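Acyl-homoserine-lactone synthase (Pseudomonas aeruginosa, PDB 1RO5) catalyses formation of the quorum-sensing signal N-(3-oxododecanoyl)homoserine lactone from S-adenosylmethionine and a fatty acyl chain delivered on acyl carrier protein. Local coordinates at residues Q64-W69 / A106-Q111; T144-E149 / R172-R177; Q28-R33 / L102-I107; H98-S103 / Q138-V143. All blocks are in the same frame, centred on the assembly; numbering follows the deposited sequence. Where two conformers were deposited one is given.

Contact 1 of 4, residues Q64-W69 / A106-Q111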
loop_
_atom_site.group_PDB
_atom_site.type_symbol
_atom_site.label_atom_id
_atom_site.label_comp_id
_atom_site.label_asym_id
_atom_site.label_seq_id
_atom_site.Cartn_x
_atom_site.Cartn_y
_atom_site.Cartn_z
ATOM N N GLN A 64 14.822 -12.170 0.793
ATOM C CA GLN A 64 14.240 -11.502 1.949
ATOM C C GLN A 64 13.184 -10.594 1.437
ATOM O O GLN A 64 13.400 -9.921 0.384
ATOM C CB GLN A 64 15.280 -10.647 2.694
ATOM C CG GLN A 64 16.469 -11.461 2.961
ATOM C CD GLN A 64 17.424 -10.740 3.883
ATOM O OE1 GLN A 64 18.397 -10.080 3.446
ATOM N NE2 GLN A 64 17.159 -10.869 5.173
ATOM N N VAL A 65 12.112 -10.489 2.233
ATOM C CA VAL A 65 11.140 -9.386 2.054
ATOM C C VAL A 65 11.799 -8.042 2.284
ATOM O O VAL A 65 12.277 -7.794 3.343
ATOM C CB VAL A 65 9.961 -9.563 2.907
ATOM C CG1 VAL A 65 8.938 -8.447 2.560
ATOM C CG2 VAL A 65 9.314 -10.876 2.575
ATOM N N PHE A 66 11.851 -7.179 1.271
ATOM C CA PHE A 66 12.345 -5.789 1.475
ATOM C C PHE A 66 11.240 -4.771 1.431
ATOM O O PHE A 66 11.498 -3.607 1.673
ATOM C CB PHE A 66 13.440 -5.406 0.402
ATOM C CG PHE A 66 14.725 -6.042 0.689
ATOM C CD1 PHE A 66 14.965 -7.383 0.311
ATOM C CD2 PHE A 66 15.717 -5.374 1.455
ATOM C CE1 PHE A 66 16.199 -8.033 0.659
ATOM C CE2 PHE A 66 16.975 -6.042 1.816
ATOM C CZ PHE A 66 17.194 -7.366 1.427
ATOM N N GLY A 67 10.009 -5.136 1.073
ATOM C CA GLY A 67 8.954 -4.130 1.010
ATOM C C GLY A 67 7.642 -4.864 0.991
ATOM O O GLY A 67 7.567 -6.012 0.522
ATOM N N CYS A 68 6.588 -4.256 1.479
ATOM C CA CYS A 68 5.305 -4.934 1.535
ATOM C C CYS A 68 4.216 -3.911 1.633
ATOM O O CYS A 68 4.485 -2.863 2.089
ATOM C CB CYS A 68 5.259 -5.873 2.722
ATOM S SG CYS A 68 5.420 -5.099 4.300
ATOM N N TRP A 69 3.004 -4.226 1.166
ATOM C CA TRP A 69 1.910 -3.337 1.102
ATOM C C TRP A 69 0.734 -4.253 1.344
ATOM O O TRP A 69 0.743 -5.421 0.944
ATOM C CB TRP A 69 1.820 -2.869 -0.323
ATOM C CG TRP A 69 2.193 -1.498 -0.465
ATOM C CD1 TRP A 69 1.330 -0.456 -0.578
ATOM C CD2 TRP A 69 3.520 -0.934 -0.481
ATOM N NE1 TRP A 69 2.031 0.730 -0.655
ATOM C CE2 TRP A 69 3.376 0.461 -0.599
ATOM C CE3 TRP A 69 4.816 -1.466 -0.403
ATOM C CZ2 TRP A 69 4.473 1.335 -0.644
ATOM C CZ3 TRP A 69 5.917 -0.606 -0.458
ATOM C CH2 TRP A 69 5.736 0.780 -0.559
ATOM N N ALA A 106 5.546 -0.625 3.979
ATOM C CA ALA A 106 6.683 -0.840 4.822
ATOM C C ALA A 106 7.845 -1.265 3.907
ATOM O O ALA A 106 7.732 -2.268 3.199
ATOM C CB ALA A 106 6.368 -2.009 5.917
ATOM N N ILE A 107 8.955 -0.504 3.947
ATOM C CA ILE A 107 10.162 -0.751 3.117
ATOM C C ILE A 107 11.371 -0.847 4.001
ATOM O O ILE A 107 11.629 0.035 4.807
ATOM C CB ILE A 107 10.341 0.343 1.968
ATOM C CG1 ILE A 107 9.226 0.194 0.947
ATOM C CG2 ILE A 107 11.642 0.121 1.183
ATOM C CD1 ILE A 107 9.378 1.050 -0.163
ATOM N N ASN A 108 12.091 -1.937 3.868
ATOM C CA ASN A 108 13.272 -2.131 4.641
ATOM C C ASN A 108 14.259 -0.980 4.314
ATOM O O ASN A 108 14.659 -0.712 3.092
ATOM C CB ASN A 108 13.915 -3.467 4.364
ATOM C CG ASN A 108 15.193 -3.668 5.195
ATOM O OD1 ASN A 108 15.350 -3.121 6.311
ATOM N ND2 ASN A 108 16.104 -4.460 4.667
ATOM N N SER A 109 14.638 -0.302 5.400
ATOM C CA SER A 109 15.473 0.897 5.260
ATOM C C SER A 109 17.047 0.673 5.220
ATOM O O SER A 109 17.712 1.512 4.552
ATOM C CB SER A 109 15.069 1.863 6.364
ATOM O OG SER A 109 15.646 1.411 7.596
ATOM N N GLY A 110 17.569 -0.398 5.902
ATOM C CA GLY A 110 18.959 -0.867 5.903
ATOM C C GLY A 110 19.778 -0.842 4.590
ATOM O O GLY A 110 19.308 -0.378 3.501
ATOM N N GLN A 111 21.022 -1.347 4.698
ATOM C CA GLN A 111 22.051 -1.409 3.580
ATOM C C GLN A 111 21.765 -2.274 2.319
ATOM O O GLN A 111 22.228 -1.977 1.163
ATOM C CB GLN A 111 23.408 -1.876 4.113
ATOM C CG GLN A 111 24.111 -0.854 4.979
ATOM C CD GLN A 111 25.348 -1.420 5.681
ATOM O OE1 GLN A 111 25.235 -2.229 6.622
ATOM N NE2 GLN A 111 26.533 -0.976 5.233
#
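Phe66, Gly67 and Cys68 run past Asn108, Ile107 and Ala106 in a short antiparallel ladder between two neighbouring strands of the central sheet. Cys68 and Ala106 make the hydrogen-bonded pair: Cys68 N donates to Ala106 O at 2.9 Å, and Ala106 N returns a straighter bond to Cys68 O at 3.1 Å. Gly67 and Ile107 come next as a non-hydrogen-bonded pair, with Gly67 CA only 3.1 Å from Ala106 O in a CA-H...O contact. Asn108 N then closes the ladder with a 2.8 Å bond to Phe66 O, straight at hydrogen (164°) but coming from above the carbonyl plane. Phe66 and Gly67 both stand opposite Ile59 of strand 55-61, a classic beta bulge within the mixed sheet of this acetyltransferase-like alpha-beta-alpha sandwich.

With CG anti to its own N (chi1 180°), Asn108 lays its carboxamide alongside the Phe66 ring; ND2 lies 3.4 Å from Phe66 CD2, and the amide and ring planes are 35° apart. On the sheet face carrying Cys68 and Ala106, Cys68 SG meets Ala106 CB at 3.6 Å, and Met22 and Arg26 of helix 16-30 pack against the cysteine. On the face carrying Ile107, its CD1 reaches the edge of the Trp69 indole, a provisional contact because the tryptophan was modelled in two conformers. Cys120 and Thr121 of helix 118-133 also touch Ile107 there.

Contact 2 of 4, residues T144-E149 / R172-R177. With SO4 (sulfate ion), chain E.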
loop_
_atom_site.group_PDB
_atom_site.type_symbol
_atom_site.label_atom_id
_atom_site.label_comp_id
_atom_site.label_asym_id
_atom_site.label_seq_id
_atom_site.Cartn_x
_atom_site.Cartn_y
_atom_site.Cartn_z
ATOM N N THR A 144 -1.763 7.845 3.946
ATOM C CA THR A 144 -0.324 7.809 3.951
ATOM C C THR A 144 0.181 9.223 4.428
ATOM O O THR A 144 -0.624 10.001 5.062
ATOM C CB THR A 144 0.235 7.295 2.591
ATOM O OG1 THR A 144 1.645 7.170 2.710
ATOM C CG2 THR A 144 0.022 8.305 1.473
ATOM N N THR A 145 1.480 9.546 4.279
ATOM C CA THR A 145 1.927 10.863 4.701
ATOM C C THR A 145 2.015 11.808 3.510
ATOM O O THR A 145 2.074 11.405 2.274
ATOM C CB THR A 145 3.326 10.795 5.252
ATOM O OG1 THR A 145 4.193 10.364 4.171
ATOM C CG2 THR A 145 3.499 9.731 6.426
ATOM N N VAL A 146 2.170 13.079 3.891
ATOM C CA VAL A 146 2.311 14.138 2.886
ATOM C C VAL A 146 3.488 13.936 1.991
ATOM O O VAL A 146 3.442 14.262 0.795
ATOM C CB VAL A 146 2.321 15.541 3.483
ATOM C CG1 VAL A 146 2.551 16.558 2.324
ATOM C CG2 VAL A 146 1.003 15.798 4.147
ATOM N N GLY A 147 4.549 13.353 2.577
ATOM C CA GLY A 147 5.781 12.930 1.874
ATOM C C GLY A 147 5.433 12.002 0.728
ATOM O O GLY A 147 5.848 12.197 -0.435
ATOM N N VAL A 148 4.710 10.926 1.019
ATOM C CA VAL A 148 4.476 9.941 -0.042
ATOM C C VAL A 148 3.506 10.598 -1.054
ATOM O O VAL A 148 3.557 10.329 -2.235
ATOM C CB VAL A 148 3.835 8.670 0.550
ATOM C CG1 VAL A 148 3.060 7.811 -0.515
ATOM C CG2 VAL A 148 4.794 7.897 1.384
ATOM N N GLU A 149 2.605 11.436 -0.559
ATOM C CA GLU A 149 1.691 12.123 -1.466
ATOM C C GLU A 149 2.497 12.875 -2.551
ATOM O O GLU A 149 2.258 12.696 -3.792
ATOM C CB GLU A 149 0.741 13.064 -0.739
ATOM C CG GLU A 149 0.109 14.074 -1.710
ATOM C CD GLU A 149 -0.784 15.031 -0.977
ATOM O OE1 GLU A 149 -0.489 15.298 0.228
ATOM O OE2 GLU A 149 -1.820 15.509 -1.517
ATOM N N ARG A 172 2.408 14.133 9.385
ATOM C CA ARG A 172 1.317 14.785 8.697
ATOM C C ARG A 172 0.696 13.804 7.752
ATOM O O ARG A 172 1.252 13.449 6.727
ATOM C CB ARG A 172 1.807 16.036 7.968
ATOM C CG ARG A 172 2.211 17.161 9.008
ATOM C CD ARG A 172 2.678 18.485 8.363
ATOM N NE ARG A 172 3.771 18.177 7.419
ATOM C CZ ARG A 172 3.921 18.752 6.242
ATOM N NH1 ARG A 172 3.015 19.683 5.830
ATOM N NH2 ARG A 172 4.954 18.354 5.469
ATOM N N ALA A 173 -0.468 13.343 8.082
ATOM C CA ALA A 173 -1.059 12.224 7.309
ATOM C C ALA A 173 -2.154 12.786 6.458
ATOM O O ALA A 173 -2.724 13.782 6.837
ATOM C CB ALA A 173 -1.632 11.211 8.250
ATOM N N VAL A 174 -2.489 12.145 5.337
ATOM C CA VAL A 174 -3.564 12.570 4.506
ATOM C C VAL A 174 -4.181 11.318 3.885
ATOM O O VAL A 174 -3.482 10.319 3.723
ATOM C CB VAL A 174 -2.933 13.513 3.388
ATOM C CG1 VAL A 174 -1.675 12.807 2.637
ATOM C CG2 VAL A 174 -3.966 14.083 2.424
ATOM N N ALA A 175 -5.466 11.361 3.498
ATOM C CA ALA A 175 -6.171 10.329 2.721
ATOM C C ALA A 175 -6.115 10.700 1.259
ATOM O O ALA A 175 -6.564 11.802 0.864
ATOM C CB ALA A 175 -7.685 10.245 3.109
ATOM N N LEU A 176 -5.619 9.768 0.435
ATOM C CA LEU A 176 -5.523 10.014 -0.951
ATOM C C LEU A 176 -6.461 9.140 -1.788
ATOM O O LEU A 176 -6.703 8.000 -1.453
ATOM C CB LEU A 176 -4.085 9.676 -1.331
ATOM C CG LEU A 176 -3.002 10.510 -0.670
ATOM C CD1 LEU A 176 -1.744 9.970 -1.257
ATOM C CD2 LEU A 176 -3.085 12.022 -0.960
ATOM N N ARG A 177 -6.933 9.654 -2.915
ATOM C CA ARG A 177 -7.463 8.785 -3.991
ATOM C C ARG A 177 -6.581 8.701 -5.223
ATOM O O ARG A 177 -6.143 9.724 -5.668
ATOM C CB ARG A 177 -8.983 8.955 -4.264
ATOM C CG ARG A 177 -9.462 10.189 -4.659
ATOM C CD ARG A 177 -10.939 10.535 -4.230
ATOM N NE ARG A 177 -11.006 12.037 -4.105
ATOM C CZ ARG A 177 -11.876 12.727 -3.365
ATOM N NH1 ARG A 177 -12.817 12.042 -2.681
ATOM N NH2 ARG A 177 -11.811 14.111 -3.328
HETATM S S SO4 E . 8.027 10.899 4.454
HETATM O O1 SO4 E . 6.916 10.202 5.058
HETATM O O2 SO4 E . 7.971 10.780 2.997
HETATM O O3 SO4 E . 9.311 10.437 5.006
HETATM O O4 SO4 E . 7.919 12.341 4.707
#
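Thr144 and Val174 pair where strand 139-145 ends and turns directly into helix 146-154, a strand-to-helix junction braced by the antiparallel neighbour strand 171-179. They form a hydrogen-bonded pair, Thr144 N giving 3.0 Å to Val174 O and Val174 N giving 2.9 Å to Thr144 O. Thr145 and Ala173 make the next, non-hydrogen-bonded pair. One step further the chain is already helical, yet Val146 N still reaches back to Arg172 O at 3.0 Å, so the first residue of the helix remains tied to the strand. Val146 CB lies over one face of the Arg172 guanidinium.

Side chains meet in the angle between helix and strand. Thr144 CG2 touches Leu176 CD1, while the side chain of Glu149 passes obliquely over Leu176, Glu149 CG 3.9 Å from Leu176 CD2. It crosses Val174 at about a right angle, with Glu149 OE1 in van der Waals contact with Val174 CG1 at 3.7 Å. The carboxylate, set against these methyls, is paired: OE1 forms a salt bridge with Arg161 of strand 158-161.

Thr145 is the N-cap. Its OG1, set between backbone N and carbonyl carbon (chi1 63°), accepts from Val148 N at 3.2 Å. The same hydroxyl donates to a sulfate, probably from the crystallisation liquor, that sits by the start of the helix: Thr145 OG1 is 2.9 Å from sulfate O1, and Gly147 CA approaches sulfate O2 to 3.3 Å.

Contact 3 of 4, residues Q28-R33 / L102-I107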
loop_
_atom_site.group_PDB
_atom_site.type_symbol
_atom_site.label_atom_id
_atom_site.label_comp_id
_atom_site.label_asym_id
_atom_site.label_seq_id
_atom_site.Cartn_x
_atom_site.Cartn_y
_atom_site.Cartn_z
ATOM N N GLN A 28 9.288 -3.537 12.093
ATOM C CA GLN A 28 10.497 -2.763 12.032
ATOM C C GLN A 28 10.145 -1.353 11.590
ATOM O O GLN A 28 10.671 -0.363 12.137
ATOM C CB GLN A 28 11.549 -3.427 11.109
ATOM C CG GLN A 28 12.042 -4.846 11.649
ATOM C CD GLN A 28 13.095 -5.490 10.731
ATOM O OE1 GLN A 28 12.829 -6.004 9.575
ATOM N NE2 GLN A 28 14.328 -5.435 11.239
ATOM N N VAL A 29 9.145 -1.249 10.709
ATOM C CA VAL A 29 8.704 0.081 10.280
ATOM C C VAL A 29 7.845 0.816 11.220
ATOM O O VAL A 29 8.127 1.943 11.469
ATOM C CB VAL A 29 8.145 0.041 8.866
ATOM C CG1 VAL A 29 7.529 1.361 8.432
ATOM C CG2 VAL A 29 9.324 -0.394 7.968
ATOM N N PHE A 30 6.774 0.186 11.690
ATOM C CA PHE A 30 5.674 0.825 12.451
ATOM C C PHE A 30 5.814 0.725 13.981
ATOM O O PHE A 30 5.008 1.278 14.681
ATOM C CB PHE A 30 4.280 0.251 12.078
ATOM C CG PHE A 30 3.792 0.676 10.730
ATOM C CD1 PHE A 30 4.163 -0.057 9.579
ATOM C CD2 PHE A 30 3.021 1.840 10.589
ATOM C CE1 PHE A 30 3.808 0.389 8.267
ATOM C CE2 PHE A 30 2.560 2.255 9.330
ATOM C CZ PHE A 30 2.985 1.538 8.138
ATOM N N LYS A 31 6.777 -0.034 14.496
ATOM C CA LYS A 31 6.934 -0.193 15.972
ATOM C C LYS A 31 6.947 1.170 16.699
ATOM O O LYS A 31 7.650 2.135 16.235
ATOM C CB LYS A 31 8.186 -1.011 16.382
ATOM C CG LYS A 31 9.541 -0.356 15.792
ATOM C CD LYS A 31 10.826 -0.909 16.466
ATOM C CE LYS A 31 12.034 -0.018 16.075
ATOM N NZ LYS A 31 13.255 -0.878 15.753
ATOM N N GLU A 32 6.151 1.186 17.799
ATOM C CA GLU A 32 5.828 2.360 18.654
ATOM C C GLU A 32 5.425 3.676 17.926
ATOM O O GLU A 32 5.301 4.718 18.643
ATOM C CB GLU A 32 6.919 2.742 19.756
ATOM C CG GLU A 32 7.640 1.660 20.597
ATOM C CD GLU A 32 9.157 1.868 20.488
ATOM O OE1 GLU A 32 9.594 3.052 20.231
ATOM O OE2 GLU A 32 9.900 0.866 20.603
ATOM N N ARG A 33 5.288 3.688 16.579
ATOM C CA ARG A 33 4.540 4.782 15.936
ATOM C C ARG A 33 3.225 4.789 16.700
ATOM O O ARG A 33 2.563 3.706 16.830
ATOM C CB ARG A 33 4.235 4.568 14.420
ATOM C CG ARG A 33 5.465 4.466 13.507
ATOM C CD ARG A 33 5.579 5.574 12.303
ATOM N NE ARG A 33 4.559 5.619 11.215
ATOM C CZ ARG A 33 4.879 5.715 9.915
ATOM N NH1 ARG A 33 6.163 5.712 9.552
ATOM N NH2 ARG A 33 3.934 5.786 8.976
ATOM N N LEU A 102 -5.124 0.766 0.110
ATOM C CA LEU A 102 -3.771 0.380 0.423
ATOM C C LEU A 102 -3.472 0.850 1.851
ATOM O O LEU A 102 -3.877 1.980 2.269
ATOM C CB LEU A 102 -2.769 1.026 -0.509
ATOM C CG LEU A 102 -3.029 0.951 -1.999
ATOM C CD1 LEU A 102 -1.933 1.671 -2.660
ATOM C CD2 LEU A 102 -3.070 -0.547 -2.394
ATOM N N SER A 103 -2.632 0.053 2.547
ATOM C CA SER A 103 -2.236 0.382 3.885
ATOM C C SER A 103 -0.953 -0.257 4.268
ATOM O O SER A 103 -0.485 -1.145 3.583
ATOM C CB SER A 103 -3.381 0.012 4.882
ATOM O OG SER A 103 -3.632 -1.371 4.958
ATOM N N ARG A 104 -0.334 0.162 5.365
ATOM C CA ARG A 104 0.881 -0.551 5.844
ATOM C C ARG A 104 2.026 -0.632 4.838
ATOM O O ARG A 104 2.606 -1.697 4.669
ATOM C CB ARG A 104 0.535 -1.951 6.406
ATOM C CG ARG A 104 -0.431 -1.946 7.606
ATOM C CD ARG A 104 0.203 -1.148 8.735
ATOM N NE ARG A 104 -0.446 -1.234 10.049
ATOM C CZ ARG A 104 -1.026 -0.194 10.712
ATOM N NH1 ARG A 104 -1.098 1.070 10.229
ATOM N NH2 ARG A 104 -1.502 -0.402 11.901
ATOM N N PHE A 105 2.410 0.496 4.216
ATOM C CA PHE A 105 3.587 0.545 3.358
ATOM C C PHE A 105 4.763 0.389 4.182
ATOM O O PHE A 105 5.037 1.223 4.962
ATOM C CB PHE A 105 3.839 1.831 2.483
ATOM C CG PHE A 105 2.632 2.434 1.877
ATOM C CD1 PHE A 105 1.421 1.754 1.884
ATOM C CD2 PHE A 105 2.673 3.741 1.425
ATOM C CE1 PHE A 105 0.218 2.361 1.399
ATOM C CE2 PHE A 105 1.499 4.336 0.899
ATOM C CZ PHE A 105 0.267 3.597 0.901
ATOM N N ALA A 106 5.546 -0.625 3.979
ATOM C CA ALA A 106 6.683 -0.840 4.822
ATOM C C ALA A 106 7.845 -1.265 3.907
ATOM O O ALA A 106 7.732 -2.268 3.199
ATOM C CB ALA A 106 6.368 -2.009 5.917
ATOM N N ILE A 107 8.955 -0.504 3.947
ATOM C CA ILE A 107 10.162 -0.751 3.117
ATOM C C ILE A 107 11.371 -0.847 4.001
ATOM O O ILE A 107 11.629 0.035 4.807
ATOM C CB ILE A 107 10.341 0.343 1.968
ATOM C CG1 ILE A 107 9.226 0.194 0.947
ATOM C CG2 ILE A 107 11.642 0.121 1.183
ATOM C CD1 ILE A 107 9.378 1.050 -0.163
#
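Phe30 and Arg104 carry this contact, by cation-pi and CH-pi interactions over one face of the phenyl ring. Arg104 CD stands 4.0 Å from the centroid of the Phe30 ring, somewhat toward the rim, and Arg104 CZ follows at 4.8 Å from the same centroid. The guanidinium plane is inclined 34° to the ring rather than stacked flat on it. A bend at chi2 (-60°) folds the arginine chain so that its methylene and its charged end share that face. The polar end is anchored by other groups: NE forms a salt bridge with Glu45, and NH2 gives a hydrogen bond to Trp36 O. These bonds would limit rotation of the guanidinium above the ring.

The remaining contacts are van der Waals. Phe30 CE1 comes to 3.6 Å from Phe105 O, approaching it obliquely, and Ala106 CB lies at the ring's edge, near its plane. Beside it Val29 CG2 packs on Ala106 CB at 3.9 Å and equally close to Ile107 O.

Among polar main-chain groups, Arg33 N bonds to Phe30 O at 3.1 Å, closing a type II beta turn as helix 16-30 ends.

The C-terminal end of helix 16-30 packs on the later half of strand 99-107. Leu25 and Arg26, one turn earlier on that helix, continue the cover over Ala106, and strand 64-73 lies next to strand 99-107 in the sheet.

Contact 4 of 4, residues H98-S103 / Q138-V143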
loop_
_atom_site.group_PDB
_atom_site.type_symbol
_atom_site.label_atom_id
_atom_site.label_comp_id
_atom_site.label_asym_id
_atom_site.label_seq_id
_atom_site.Cartn_x
_atom_site.Cartn_y
_atom_site.Cartn_z
ATOM N N HIS A 98 -14.879 -1.924 -7.084
ATOM C CA HIS A 98 -13.907 -1.432 -8.063
ATOM C C HIS A 98 -12.879 -0.515 -7.365
ATOM O O HIS A 98 -12.010 0.092 -8.014
ATOM C CB HIS A 98 -14.645 -0.675 -9.213
ATOM C CG HIS A 98 -15.610 -1.539 -9.959
ATOM N ND1 HIS A 98 -15.223 -2.741 -10.539
ATOM C CD2 HIS A 98 -16.951 -1.439 -10.149
ATOM C CE1 HIS A 98 -16.282 -3.325 -11.089
ATOM N NE2 HIS A 98 -17.340 -2.567 -10.842
ATOM N N ILE A 99 -13.007 -0.390 -6.048
ATOM C CA ILE A 99 -12.050 0.407 -5.329
ATOM C C ILE A 99 -11.447 -0.432 -4.137
ATOM O O ILE A 99 -12.216 -1.088 -3.405
ATOM C CB ILE A 99 -12.782 1.694 -4.817
ATOM C CG1 ILE A 99 -13.448 2.450 -6.045
ATOM C CG2 ILE A 99 -11.815 2.535 -3.903
ATOM C CD1 ILE A 99 -14.405 3.629 -5.649
ATOM N N TRP A 100 -10.130 -0.317 -3.924
ATOM C CA TRP A 100 -9.413 -0.989 -2.889
ATOM C C TRP A 100 -8.660 0.040 -2.107
ATOM O O TRP A 100 -8.341 1.120 -2.588
ATOM C CB TRP A 100 -8.393 -1.965 -3.541
ATOM C CG TRP A 100 -8.912 -3.244 -4.097
ATOM C CD1 TRP A 100 -10.131 -3.794 -3.905
ATOM C CD2 TRP A 100 -8.200 -4.150 -4.949
ATOM N NE1 TRP A 100 -10.204 -5.024 -4.533
ATOM C CE2 TRP A 100 -9.036 -5.239 -5.201
ATOM C CE3 TRP A 100 -6.941 -4.128 -5.540
ATOM C CZ2 TRP A 100 -8.655 -6.293 -5.974
ATOM C CZ3 TRP A 100 -6.562 -5.159 -6.287
ATOM C CH2 TRP A 100 -7.416 -6.251 -6.498
ATOM N N GLU A 101 -8.318 -0.313 -0.906
ATOM C CA GLU A 101 -7.517 0.487 -0.050
ATOM C C GLU A 101 -6.142 -0.110 0.137
ATOM O O GLU A 101 -5.998 -1.361 0.214
ATOM C CB GLU A 101 -8.159 0.573 1.356
ATOM C CG GLU A 101 -7.295 1.525 2.192
ATOM C CD GLU A 101 -7.412 1.410 3.718
ATOM O OE1 GLU A 101 -7.533 0.309 4.258
ATOM O OE2 GLU A 101 -7.285 2.426 4.345
ATOM N N LEU A 102 -5.124 0.766 0.110
ATOM C CA LEU A 102 -3.771 0.380 0.423
ATOM C C LEU A 102 -3.472 0.850 1.851
ATOM O O LEU A 102 -3.877 1.980 2.269
ATOM C CB LEU A 102 -2.769 1.026 -0.509
ATOM C CG LEU A 102 -3.029 0.951 -1.999
ATOM C CD1 LEU A 102 -1.933 1.671 -2.660
ATOM C CD2 LEU A 102 -3.070 -0.547 -2.394
ATOM N N SER A 103 -2.632 0.053 2.547
ATOM C CA SER A 103 -2.236 0.382 3.885
ATOM C C SER A 103 -0.953 -0.257 4.268
ATOM O O SER A 103 -0.485 -1.145 3.583
ATOM C CB SER A 103 -3.381 0.012 4.882
ATOM O OG SER A 103 -3.632 -1.371 4.958
ATOM N N GLN A 138 -10.760 0.589 -10.543
ATOM C CA GLN A 138 -10.410 1.887 -11.110
ATOM C C GLN A 138 -9.685 2.865 -10.204
ATOM O O GLN A 138 -9.104 3.806 -10.717
ATOM C CB GLN A 138 -11.636 2.644 -11.615
ATOM C CG GLN A 138 -12.866 2.228 -11.027
ATOM C CD GLN A 138 -13.734 1.331 -12.023
ATOM O OE1 GLN A 138 -14.922 1.592 -12.160
ATOM N NE2 GLN A 138 -13.132 0.258 -12.662
ATOM N N THR A 139 -9.745 2.643 -8.891
ATOM C CA THR A 139 -9.281 3.552 -7.891
ATOM C C THR A 139 -8.652 2.845 -6.681
ATOM O O THR A 139 -9.212 1.899 -6.110
ATOM C CB THR A 139 -10.454 4.375 -7.362
ATOM O OG1 THR A 139 -11.075 5.098 -8.399
ATOM C CG2 THR A 139 -9.930 5.558 -6.354
ATOM N N LEU A 140 -7.535 3.369 -6.251
ATOM C CA LEU A 140 -6.934 3.015 -4.990
ATOM C C LEU A 140 -7.039 4.147 -3.959
ATOM O O LEU A 140 -6.772 5.344 -4.276
ATOM C CB LEU A 140 -5.500 2.698 -5.245
ATOM C CG LEU A 140 -5.339 1.450 -6.147
ATOM C CD1 LEU A 140 -3.886 1.164 -6.280
ATOM C CD2 LEU A 140 -6.040 0.152 -5.712
ATOM N N VAL A 141 -7.511 3.870 -2.744
ATOM C CA VAL A 141 -7.441 4.883 -1.734
ATOM C C VAL A 141 -6.407 4.464 -0.655
ATOM O O VAL A 141 -6.062 3.287 -0.536
ATOM C CB VAL A 141 -8.815 5.134 -1.114
ATOM C CG1 VAL A 141 -9.737 5.697 -2.155
ATOM C CG2 VAL A 141 -9.411 3.852 -0.457
ATOM N N THR A 142 -5.864 5.415 0.083
ATOM C CA THR A 142 -4.926 5.063 1.128
ATOM C C THR A 142 -4.786 6.216 2.119
ATOM O O THR A 142 -4.982 7.366 1.768
ATOM C CB THR A 142 -3.585 4.648 0.498
ATOM O OG1 THR A 142 -2.646 4.297 1.516
ATOM C CG2 THR A 142 -2.959 5.876 -0.225
ATOM N N VAL A 143 -4.403 5.924 3.340
ATOM C CA VAL A 143 -3.970 6.940 4.295
ATOM C C VAL A 143 -2.467 6.797 4.354
ATOM O O VAL A 143 -1.960 5.728 4.740
ATOM C CB VAL A 143 -4.571 6.724 5.676
ATOM C CG1 VAL A 143 -3.909 7.605 6.815
ATOM C CG2 VAL A 143 -5.999 7.065 5.645
HETATM O O HOH W 1 -4.654 3.179 4.418
#
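The His98 imidazole and the Gln138 carboxamide lie nearly parallel, their planes 10° apart. The amide rests against the histidine's methylene, Gln138 CD 3.6 Å from His98 CB, and Gln138 OE1 meets the imidazole obliquely. His98 and Gln138 lead into the two parallel strands of a beta-alpha-beta crossover, strand 99-107 and strand 139-145 joined through helix 118-133. His98 ND1 bonds to Asp136 O just before 138-143. The other flat group, the Trp100 indole, swings away from the partner strand to meet Tyr55, leaving Trp100 CB to touch Leu140 CD2 at 3.8 Å.

Main-chain bonds zigzag across, Val141 N to Trp100 O at 2.9 Å, in the carbonyl plane, and Leu102 N to Val141 O at 2.8 Å. The strands twist against each other by 32°. On the face with Ile99, Thr139 and Glu101, Ile99 and Thr139 lie side by side; on the other, Leu102 CD1 packs obliquely on Leu140 CD1 and helix 118-133 covers both.

At the far end other groups fill in for main-chain pairing. Thr142 OG1 lies anti to its own backbone N and donates to Leu102 O at 2.7 Å, from 56° above the carbonyl plane. Glu101 OE1 accepts from Met79 N. A water stands between Leu102 O and Val143 N, consistent with the strand splay of acetyltransferase-type folds: it donates to Glu101 OE2 (2.7 Å) and to Leu102 O (2.6 Å) and accepts from Val143 N at 3.0 Å.

How the contacts relate
All four contacts hang on one mixed sheet, and strand 99-107 serves three of them. Contacts 1 and 3 share Ala106 and Ile107, their centres about 10 Å apart; contacts 3 and 4 share Leu102 and Ser103, with centres about 17 Å apart. Contact 2 joins contact 4 through strand 139-145, where Leu176 N probably bonds to Thr142 O at 2.8 Å. Phe105 packs against Thr142 and Thr144 and so connects contact 3 with contacts 4 and 2. The sulfate, probably from the crystallisation liquor, belongs to contact 2 alone. The zinc, bound by Gly1, Ser2 and His3 at the chain's N-terminus, lies apart, about 11 Å from the Phe66 side chain of contact 1.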